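Flagellar motor switch protein FliG (Thermotoga maritima, PDB 3AJC) probably forms part of the switch complex at the base of the flagellar basal body, which contacts chemotaxis proteins and motor components that set the direction of rotation. Local coordinates at residues I59-R64 and V89-A95; F132-L136 and G161-L166; T152-A156 and L181-L186. One frame throughout, in Å; residues are numbered along the deposited sequence.

Followed from the N terminus, the chain first closes on itself at interaction 1, where the end of helix 49-60 and the turn after it meet the segment leading into helix 92-100; the loop so closed holds helix 67-79. Interactions 2 and 3 come later, within the C-terminal domain, and they cross: 152-156 lies inside the loop closed by interaction 2, while 181-186 lies beyond it. Interaction 2 ties the 3-10 turn 132-136 to the start of helix 164-171, and interaction 3 packs helix 152-159 on helix 176-187. Their centres are about 16 Å apart, whereas interaction 1 lies across the chain's centre from both.

Interaction 1: residues I59-R64 and V89-A95; sequences IALLER and VGGIDTA
Gly91 N donates to Ile59 O at 2.9 Å, so a carbonyl in the last turn of helix 49-60 is taken up by the backbone that leads into helix 92-100. Gly91 CA rests close to Ala60 O, a CA-H...O contact. Beside this bond two methyls meet, Ala60 CB and Ala95 CB at 3.9 Å, while Ile92 turns its CD1 back to Ala60 O. With CG1 beside the backbone N (chi1 -70°), the other branch of Ile59, CG2, is anti to that N and crosses Thr94 CG2 at about a right angle. Leu62 CD2 reaches over the bare backbone, 3.5 Å from Gly90 CA, where a beta carbon would collide with it. Arg64 brings NH1 to within 3.9 Å of Ile92 CG1, the aliphatic chain meeting the guanidinium at its edge, and Leu61 CD2 lies over one guanidinium face. Farther out, Leu121 of helix 119-128 touches Ile92, and Ala29 of helix 25-33 touches Ile59. Gly91 is the N-cap of helix 92-100, and Leu61 to Arg64 form a type I beta turn: the C-terminal end of helix 49-60 is bonded to the N-cap of helix 92-100 in an all-helical fold, next to Arg58 of the EHPQR motif important for FliM interaction.

Interaction 2: residues F132-L136 and G161-L166; sequences FEDIL and GASDEL
Leu166 points its forked end into the side chains of the 3-10 turn 132-136, with CG opposite the backbone N (chi1 175°). One methyl, CD2, approaches the Phe132 ring obliquely, 3.5 Å from CE2; the other, CD1, lies against Ile135 CG2 at 3.7 Å, the two side chains crossing at about a right angle. Leu136 comes from the far side, its CD2 against Leu166 CA and its CD1 beside the Glu165 carboxylate. Ala162 CB meets the Phe132 ring edge-on, in the ring plane, 3.7 Å from CE2. Glu133 folds at chi2 (-61°) and presents its carboxylate to Ser163 with one oxygen for each donor: OE1 accepts from Ser163 OG at 2.8 Å, and OE2 from Ser163 N at 3.1 Å. Both oxygens are approached on their syn sides, moderately out of the carboxylate plane. A water bridges OE2 to Gly161 O. Were Glu133 an alanine, Ser163 N and its hydroxyl would probably lose their shared acceptor group, and the water its link to 132-136. Ile204 and Ile208 of helix 194-213 back Phe132 and Ile135. Ser163 OG also accepts from Leu166 N, at 3.3 Å, so the Glu133 carboxylate is likely to steady the N-cap residue: a capped helix start, with its leucine buried against a 3-10 turn, in the helical C-terminal domain of FliG.

Interaction 3: residues T152-A156 and L181-L186; sequences TRDLA and LLKDEL
The guanidinium of Arg153 and the carboxylate of Glu185 do not stack: their planes stand 74° apart, and OE1 approaches the guanidinium obliquely. The salt bridge runs from Arg153 NE to Glu185 OE1 at 3.5 Å, a long pairing without a hydrogen bond. The same oxygen lies along the arginine's aliphatic chain, 3.3 Å from Arg153 CG, because that chain runs extended from CG to NE past the glutamate. Glu185 has CG anti to its backbone N (chi1 173°), which lays CG on Ala156 CB at 3.6 Å; the bend at chi2 (65°) then swings the carboxylate toward Arg153. This small alanine is met from three directions: Leu182 CD1 lies by its backbone N, also at 3.6 Å, and Leu186 CD2 touches its CB at 3.7 Å. Thr152, one helical turn earlier, rests CG2 against both Leu181 O and Glu185 CB, leaving its hydroxyl oxygen beside Leu181 CB. The short helical segments cross at -63° with axes 9.2 Å apart. Met174 lies against both Leu155 and Leu182, and Met189 against Ala156, so loop residues extend the apolar side of the joint. The chemistry is thus divided: methyl and methylene groups fit closely round Ala156, whereas the exposed Arg153 adds a loose charge pairing at the margin. Helices 152-159 and 176-187 are therefore likely held together mainly by apolar packing, with electrostatics in second place.

Interaction 1: residues I59-R64 and V89-A95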
loop_
_atom_site.group_PDB
_atom_site.type_symbol
_atom_site.label_atom_id
_atom_site.label_comp_id
_atom_site.label_asym_id
_atom_site.label_seq_id
_atom_site.Cartn_x
_atom_site.Cartn_y
_atom_site.Cartn_z
ATOM N N ILE A 59 -8.407 -6.437 9.679
ATOM C CA ILE A 59 -8.572 -5.605 8.497
ATOM C C ILE A 59 -7.905 -6.331 7.333
ATOM O O ILE A 59 -8.418 -6.349 6.203
ATOM C CB ILE A 59 -7.912 -4.215 8.682
ATOM C CG1 ILE A 59 -8.710 -3.394 9.706
ATOM C CG2 ILE A 59 -7.836 -3.487 7.341
ATOM C CD1 ILE A 59 -8.123 -2.024 10.021
ATOM N N ALA A 60 -6.762 -6.942 7.627
ATOM C CA ALA A 60 -5.995 -7.673 6.632
ATOM C C ALA A 60 -6.748 -8.912 6.149
ATOM O O ALA A 60 -6.680 -9.263 4.972
ATOM C CB ALA A 60 -4.649 -8.074 7.214
ATOM N N LEU A 61 -7.472 -9.563 7.059
ATOM C CA LEU A 61 -8.220 -10.775 6.731
ATOM C C LEU A 61 -9.724 -10.551 6.800
ATOM O O LEU A 61 -10.485 -11.472 7.090
ATOM C CB LEU A 61 -7.825 -11.887 7.704
ATOM C CG LEU A 61 -6.335 -12.218 7.846
ATOM C CD1 LEU A 61 -6.145 -13.053 9.091
ATOM C CD2 LEU A 61 -5.816 -12.951 6.609
ATOM N N LEU A 62 -10.143 -9.325 6.513
ATOM C CA LEU A 62 -11.545 -8.946 6.600
ATOM C C LEU A 62 -12.622 -9.942 6.164
ATOM O O LEU A 62 -13.541 -10.220 6.924
ATOM C CB LEU A 62 -11.780 -7.617 5.881
ATOM C CG LEU A 62 -13.106 -6.969 6.289
ATOM C CD1 LEU A 62 -13.055 -6.577 7.757
ATOM C CD2 LEU A 62 -13.362 -5.746 5.426
ATOM N N GLU A 63 -12.560 -10.446 4.942
ATOM C CA GLU A 63 -13.591 -11.382 4.504
ATOM C C GLU A 63 -12.974 -12.716 4.130
ATOM O O GLU A 63 -13.571 -13.524 3.419
ATOM C CB GLU A 63 -14.364 -10.787 3.327
ATOM C CG GLU A 63 -15.270 -9.638 3.737
ATOM C CD GLU A 63 -15.450 -8.606 2.640
ATOM O OE1 GLU A 63 -16.220 -7.647 2.858
ATOM O OE2 GLU A 63 -14.815 -8.746 1.570
ATOM N N ARG A 64 -11.768 -12.927 4.646
ATOM C CA ARG A 64 -10.997 -14.138 4.410
ATOM C C ARG A 64 -10.787 -14.861 5.736
ATOM O O ARG A 64 -9.934 -15.742 5.830
ATOM C CB ARG A 64 -9.618 -13.783 3.846
ATOM C CG ARG A 64 -9.579 -13.068 2.498
ATOM C CD ARG A 64 -8.126 -12.724 2.162
ATOM N NE ARG A 64 -7.234 -13.756 2.682
ATOM C CZ ARG A 64 -5.910 -13.663 2.735
ATOM N NH1 ARG A 64 -5.296 -12.575 2.294
ATOM N NH2 ARG A 64 -5.199 -14.656 3.256
ATOM N N VAL A 89 -13.928 -4.423 -0.055
ATOM C CA VAL A 89 -13.340 -3.587 1.029
ATOM C C VAL A 89 -12.525 -4.445 2.003
ATOM O O VAL A 89 -12.839 -5.623 2.225
ATOM C CB VAL A 89 -14.444 -2.847 1.808
ATOM C CG1 VAL A 89 -15.235 -3.833 2.653
ATOM C CG2 VAL A 89 -13.834 -1.748 2.663
ATOM N N GLY A 90 -11.490 -3.846 2.590
ATOM C CA GLY A 90 -10.633 -4.572 3.512
ATOM C C GLY A 90 -9.515 -5.212 2.713
ATOM O O GLY A 90 -9.293 -4.840 1.561
ATOM N N GLY A 91 -8.801 -6.164 3.304
ATOM C CA GLY A 91 -7.731 -6.821 2.571
ATOM C C GLY A 91 -6.309 -6.392 2.898
ATOM O O GLY A 91 -6.074 -5.507 3.726
ATOM N N ILE A 92 -5.357 -7.028 2.223
ATOM C CA ILE A 92 -3.935 -6.757 2.414
ATOM C C ILE A 92 -3.516 -5.343 2.020
ATOM O O ILE A 92 -2.717 -4.723 2.713
ATOM C CB ILE A 92 -3.067 -7.767 1.620
ATOM C CG1 ILE A 92 -3.436 -9.198 2.025
ATOM C CG2 ILE A 92 -1.586 -7.506 1.875
ATOM C CD1 ILE A 92 -3.304 -9.475 3.510
ATOM N N ASP A 93 -4.039 -4.838 0.909
ATOM C CA ASP A 93 -3.695 -3.489 0.461
ATOM C C ASP A 93 -4.136 -2.419 1.468
ATOM O O ASP A 93 -3.389 -1.497 1.787
ATOM C CB ASP A 93 -4.318 -3.221 -0.909
ATOM C CG ASP A 93 -3.333 -3.443 -2.044
ATOM O OD1 ASP A 93 -2.449 -2.576 -2.242
ATOM O OD2 ASP A 93 -3.433 -4.486 -2.729
ATOM N N THR A 94 -5.359 -2.544 1.962
ATOM C CA THR A 94 -5.877 -1.608 2.946
ATOM C C THR A 94 -4.946 -1.593 4.163
ATOM O O THR A 94 -4.476 -0.535 4.589
ATOM C CB THR A 94 -7.282 -2.028 3.393
ATOM O OG1 THR A 94 -8.123 -2.116 2.241
ATOM C CG2 THR A 94 -7.872 -1.015 4.375
ATOM N N ALA A 95 -4.682 -2.778 4.706
ATOM C CA ALA A 95 -3.815 -2.930 5.868
ATOM C C ALA A 95 -2.442 -2.288 5.654
ATOM O O ALA A 95 -1.967 -1.529 6.502
ATOM C CB ALA A 95 -3.658 -4.404 6.205
#

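Interaction 2: residues F132-L136 and G161-L166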
loop_
_atom_site.group_PDB
_atom_site.type_symbol
_atom_site.label_atom_id
_atom_site.label_comp_id
_atom_site.label_asym_id
_atom_site.label_seq_id
_atom_site.Cartn_x
_atom_site.Cartn_y
_atom_site.Cartn_z
ATOM N N PHE A 132 6.592 3.911 -4.056
ATOM C CA PHE A 132 7.517 4.279 -5.116
ATOM C C PHE A 132 8.896 4.714 -4.639
ATOM O O PHE A 132 9.889 4.313 -5.228
ATOM C CB PHE A 132 6.913 5.362 -6.012
ATOM C CG PHE A 132 7.598 5.488 -7.340
ATOM C CD1 PHE A 132 7.559 4.439 -8.261
ATOM C CD2 PHE A 132 8.292 6.649 -7.673
ATOM C CE1 PHE A 132 8.208 4.549 -9.507
ATOM C CE2 PHE A 132 8.940 6.769 -8.903
ATOM C CZ PHE A 132 8.902 5.720 -9.823
ATOM N N GLU A 133 8.964 5.520 -3.579
ATOM C CA GLU A 133 10.256 5.972 -3.068
ATOM C C GLU A 133 11.065 4.812 -2.500
ATOM O O GLU A 133 12.277 4.925 -2.358
ATOM C CB GLU A 133 10.089 7.053 -1.988
ATOM C CG GLU A 133 9.647 8.431 -2.483
ATOM C CD GLU A 133 10.630 9.086 -3.454
ATOM O OE1 GLU A 133 11.855 9.014 -3.226
ATOM O OE2 GLU A 133 10.171 9.701 -4.442
ATOM N N ASP A 134 10.410 3.697 -2.178
ATOM C CA ASP A 134 11.138 2.544 -1.651
ATOM C C ASP A 134 12.158 2.008 -2.668
ATOM O O ASP A 134 13.062 1.245 -2.312
ATOM C CB ASP A 134 10.170 1.427 -1.225
ATOM C CG ASP A 134 9.464 1.732 0.108
ATOM O OD1 ASP A 134 10.120 2.245 1.037
ATOM O OD2 ASP A 134 8.257 1.445 0.232
ATOM N N ILE A 135 12.018 2.413 -3.932
ATOM C CA ILE A 135 12.942 1.989 -4.976
ATOM C C ILE A 135 14.369 2.412 -4.614
ATOM O O ILE A 135 15.337 1.844 -5.114
ATOM C CB ILE A 135 12.542 2.587 -6.351
ATOM C CG1 ILE A 135 11.266 1.907 -6.848
ATOM C CG2 ILE A 135 13.670 2.382 -7.378
ATOM C CD1 ILE A 135 10.644 2.540 -8.083
ATOM N N LEU A 136 14.494 3.407 -3.741
ATOM C CA LEU A 136 15.809 3.868 -3.292
ATOM C C LEU A 136 16.451 2.789 -2.410
ATOM O O LEU A 136 17.666 2.775 -2.213
ATOM C CB LEU A 136 15.683 5.168 -2.495
ATOM C CG LEU A 136 15.307 6.443 -3.255
ATOM C CD1 LEU A 136 15.066 7.577 -2.261
ATOM C CD2 LEU A 136 16.417 6.811 -4.236
ATOM N N GLY A 161 6.560 12.374 -10.434
ATOM C CA GLY A 161 6.157 12.340 -9.042
ATOM C C GLY A 161 7.214 11.720 -8.142
ATOM O O GLY A 161 6.895 11.174 -7.081
ATOM N N ALA A 162 8.476 11.798 -8.556
ATOM C CA ALA A 162 9.571 11.234 -7.769
ATOM C C ALA A 162 10.552 12.294 -7.268
ATOM O O ALA A 162 10.645 13.382 -7.826
ATOM C CB ALA A 162 10.322 10.198 -8.602
ATOM N N SER A 163 11.286 11.964 -6.211
ATOM C CA SER A 163 12.279 12.881 -5.664
ATOM C C SER A 163 13.462 12.912 -6.622
ATOM O O SER A 163 13.760 11.919 -7.284
ATOM C CB SER A 163 12.746 12.410 -4.284
ATOM O OG SER A 163 13.321 11.114 -4.343
ATOM N N ASP A 164 14.128 14.058 -6.696
ATOM C CA ASP A 164 15.282 14.221 -7.573
ATOM C C ASP A 164 16.293 13.104 -7.371
ATOM O O ASP A 164 16.929 12.644 -8.315
ATOM C CB ASP A 164 15.954 15.570 -7.312
ATOM C CG ASP A 164 15.096 16.745 -7.758
ATOM O OD1 ASP A 164 15.524 17.900 -7.547
ATOM O OD2 ASP A 164 14.000 16.518 -8.321
ATOM N N GLU A 165 16.439 12.669 -6.131
ATOM C CA GLU A 165 17.373 11.605 -5.816
ATOM C C GLU A 165 16.920 10.293 -6.454
ATOM O O GLU A 165 17.730 9.537 -6.990
ATOM C CB GLU A 165 17.466 11.460 -4.305
ATOM C CG GLU A 165 18.111 10.201 -3.822
ATOM C CD GLU A 165 17.919 10.046 -2.333
ATOM O OE1 GLU A 165 16.940 10.638 -1.822
ATOM O OE2 GLU A 165 18.721 9.343 -1.676
ATOM N N LEU A 166 15.624 10.017 -6.392
ATOM C CA LEU A 166 15.115 8.795 -6.986
ATOM C C LEU A 166 15.217 8.924 -8.489
ATOM O O LEU A 166 15.469 7.936 -9.179
ATOM C CB LEU A 166 13.662 8.548 -6.584
ATOM C CG LEU A 166 13.006 7.342 -7.262
ATOM C CD1 LEU A 166 13.871 6.102 -7.058
ATOM C CD2 LEU A 166 11.602 7.140 -6.693
HETATM O O HOH W 1 7.545 9.790 -4.830
#

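Interaction 3: residues T152-A156 and L181-L186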
loop_
_atom_site.group_PDB
_atom_site.type_symbol
_atom_site.label_atom_id
_atom_site.label_comp_id
_atom_site.label_asym_id
_atom_site.label_seq_id
_atom_site.Cartn_x
_atom_site.Cartn_y
_atom_site.Cartn_z
ATOM N N THR A 152 8.545 3.381 -21.794
ATOM C CA THR A 152 8.965 4.766 -21.710
ATOM C C THR A 152 7.952 5.722 -21.106
ATOM O O THR A 152 8.291 6.491 -20.206
ATOM C CB THR A 152 9.353 5.297 -23.103
ATOM O OG1 THR A 152 10.410 4.494 -23.630
ATOM C CG2 THR A 152 9.803 6.761 -23.026
ATOM N N ARG A 153 6.715 5.690 -21.595
ATOM C CA ARG A 153 5.724 6.626 -21.090
ATOM C C ARG A 153 5.367 6.445 -19.620
ATOM O O ARG A 153 5.175 7.423 -18.899
ATOM C CB ARG A 153 4.453 6.579 -21.933
ATOM C CG ARG A 153 3.477 7.697 -21.582
ATOM C CD ARG A 153 2.526 7.984 -22.732
ATOM N NE ARG A 153 1.901 9.297 -22.596
ATOM C CZ ARG A 153 0.902 9.567 -21.763
ATOM N NH1 ARG A 153 0.399 8.613 -20.988
ATOM N NH2 ARG A 153 0.422 10.799 -21.693
ATOM N N ASP A 154 5.258 5.205 -19.169
ATOM C CA ASP A 154 4.932 4.988 -17.773
ATOM C C ASP A 154 6.069 5.493 -16.893
ATOM O O ASP A 154 5.836 6.058 -15.825
ATOM C CB ASP A 154 4.659 3.514 -17.508
ATOM C CG ASP A 154 3.269 3.111 -17.935
ATOM O OD1 ASP A 154 2.321 3.892 -17.675
ATOM O OD2 ASP A 154 3.113 2.022 -18.516
ATOM N N LEU A 155 7.295 5.307 -17.366
ATOM C CA LEU A 155 8.462 5.744 -16.628
ATOM C C LEU A 155 8.433 7.266 -16.507
ATOM O O LEU A 155 8.601 7.810 -15.421
ATOM C CB LEU A 155 9.732 5.291 -17.348
ATOM C CG LEU A 155 11.060 5.281 -16.593
ATOM C CD1 LEU A 155 10.863 4.713 -15.180
ATOM C CD2 LEU A 155 12.075 4.434 -17.383
ATOM N N ALA A 156 8.203 7.947 -17.624
ATOM C CA ALA A 156 8.171 9.400 -17.624
ATOM C C ALA A 156 7.112 9.923 -16.657
ATOM O O ALA A 156 7.376 10.840 -15.873
ATOM C CB ALA A 156 7.911 9.916 -19.028
ATOM N N LEU A 181 15.325 7.872 -25.083
ATOM C CA LEU A 181 13.894 7.801 -25.389
ATOM C C LEU A 181 13.114 8.527 -24.283
ATOM O O LEU A 181 12.199 9.296 -24.548
ATOM C CB LEU A 181 13.427 6.337 -25.478
ATOM C CG LEU A 181 13.435 5.562 -26.808
ATOM C CD1 LEU A 181 13.577 6.497 -27.968
ATOM C CD2 LEU A 181 14.544 4.539 -26.810
ATOM N N LEU A 182 13.486 8.273 -23.036
ATOM C CA LEU A 182 12.819 8.914 -21.908
ATOM C C LEU A 182 12.927 10.443 -21.999
ATOM O O LEU A 182 11.924 11.149 -21.912
ATOM C CB LEU A 182 13.427 8.411 -20.592
ATOM C CG LEU A 182 12.904 9.047 -19.299
ATOM C CD1 LEU A 182 11.424 8.744 -19.127
ATOM C CD2 LEU A 182 13.704 8.510 -18.119
ATOM N N LYS A 183 14.140 10.953 -22.201
ATOM C CA LYS A 183 14.328 12.402 -22.292
ATOM C C LYS A 183 13.432 13.010 -23.360
ATOM O O LYS A 183 12.853 14.084 -23.158
ATOM C CB LYS A 183 15.791 12.740 -22.575
ATOM C CG LYS A 183 16.735 12.362 -21.447
ATOM C CD LYS A 183 18.171 12.740 -21.795
ATOM C CE LYS A 183 19.106 12.443 -20.637
ATOM N NZ LYS A 183 20.539 12.747 -20.896
ATOM N N ASP A 184 13.318 12.322 -24.496
ATOM C CA ASP A 184 12.466 12.790 -25.585
ATOM C C ASP A 184 11.020 12.893 -25.135
ATOM O O ASP A 184 10.346 13.889 -25.410
ATOM C CB ASP A 184 12.525 11.841 -26.774
ATOM C CG ASP A 184 13.446 12.335 -27.856
ATOM O OD1 ASP A 184 14.656 12.029 -27.780
ATOM O OD2 ASP A 184 12.953 13.044 -28.770
ATOM N N GLU A 185 10.543 11.851 -24.456
ATOM C CA GLU A 185 9.176 11.831 -23.964
ATOM C C GLU A 185 8.951 13.020 -23.034
ATOM O O GLU A 185 8.005 13.786 -23.215
ATOM C CB GLU A 185 8.900 10.517 -23.231
ATOM C CG GLU A 185 7.544 10.434 -22.529
ATOM C CD GLU A 185 6.361 10.475 -23.482
ATOM O OE1 GLU A 185 5.242 10.108 -23.056
ATOM O OE2 GLU A 185 6.538 10.875 -24.651
ATOM N N LEU A 186 9.828 13.179 -22.050
ATOM C CA LEU A 186 9.708 14.282 -21.100
ATOM C C LEU A 186 9.613 15.646 -21.798
ATOM O O LEU A 186 8.745 16.457 -21.477
ATOM C CB LEU A 186 10.894 14.265 -20.135
ATOM C CG LEU A 186 10.965 13.010 -19.259
ATOM C CD1 LEU A 186 12.309 12.918 -18.559
ATOM C CD2 LEU A 186 9.826 13.037 -18.255
#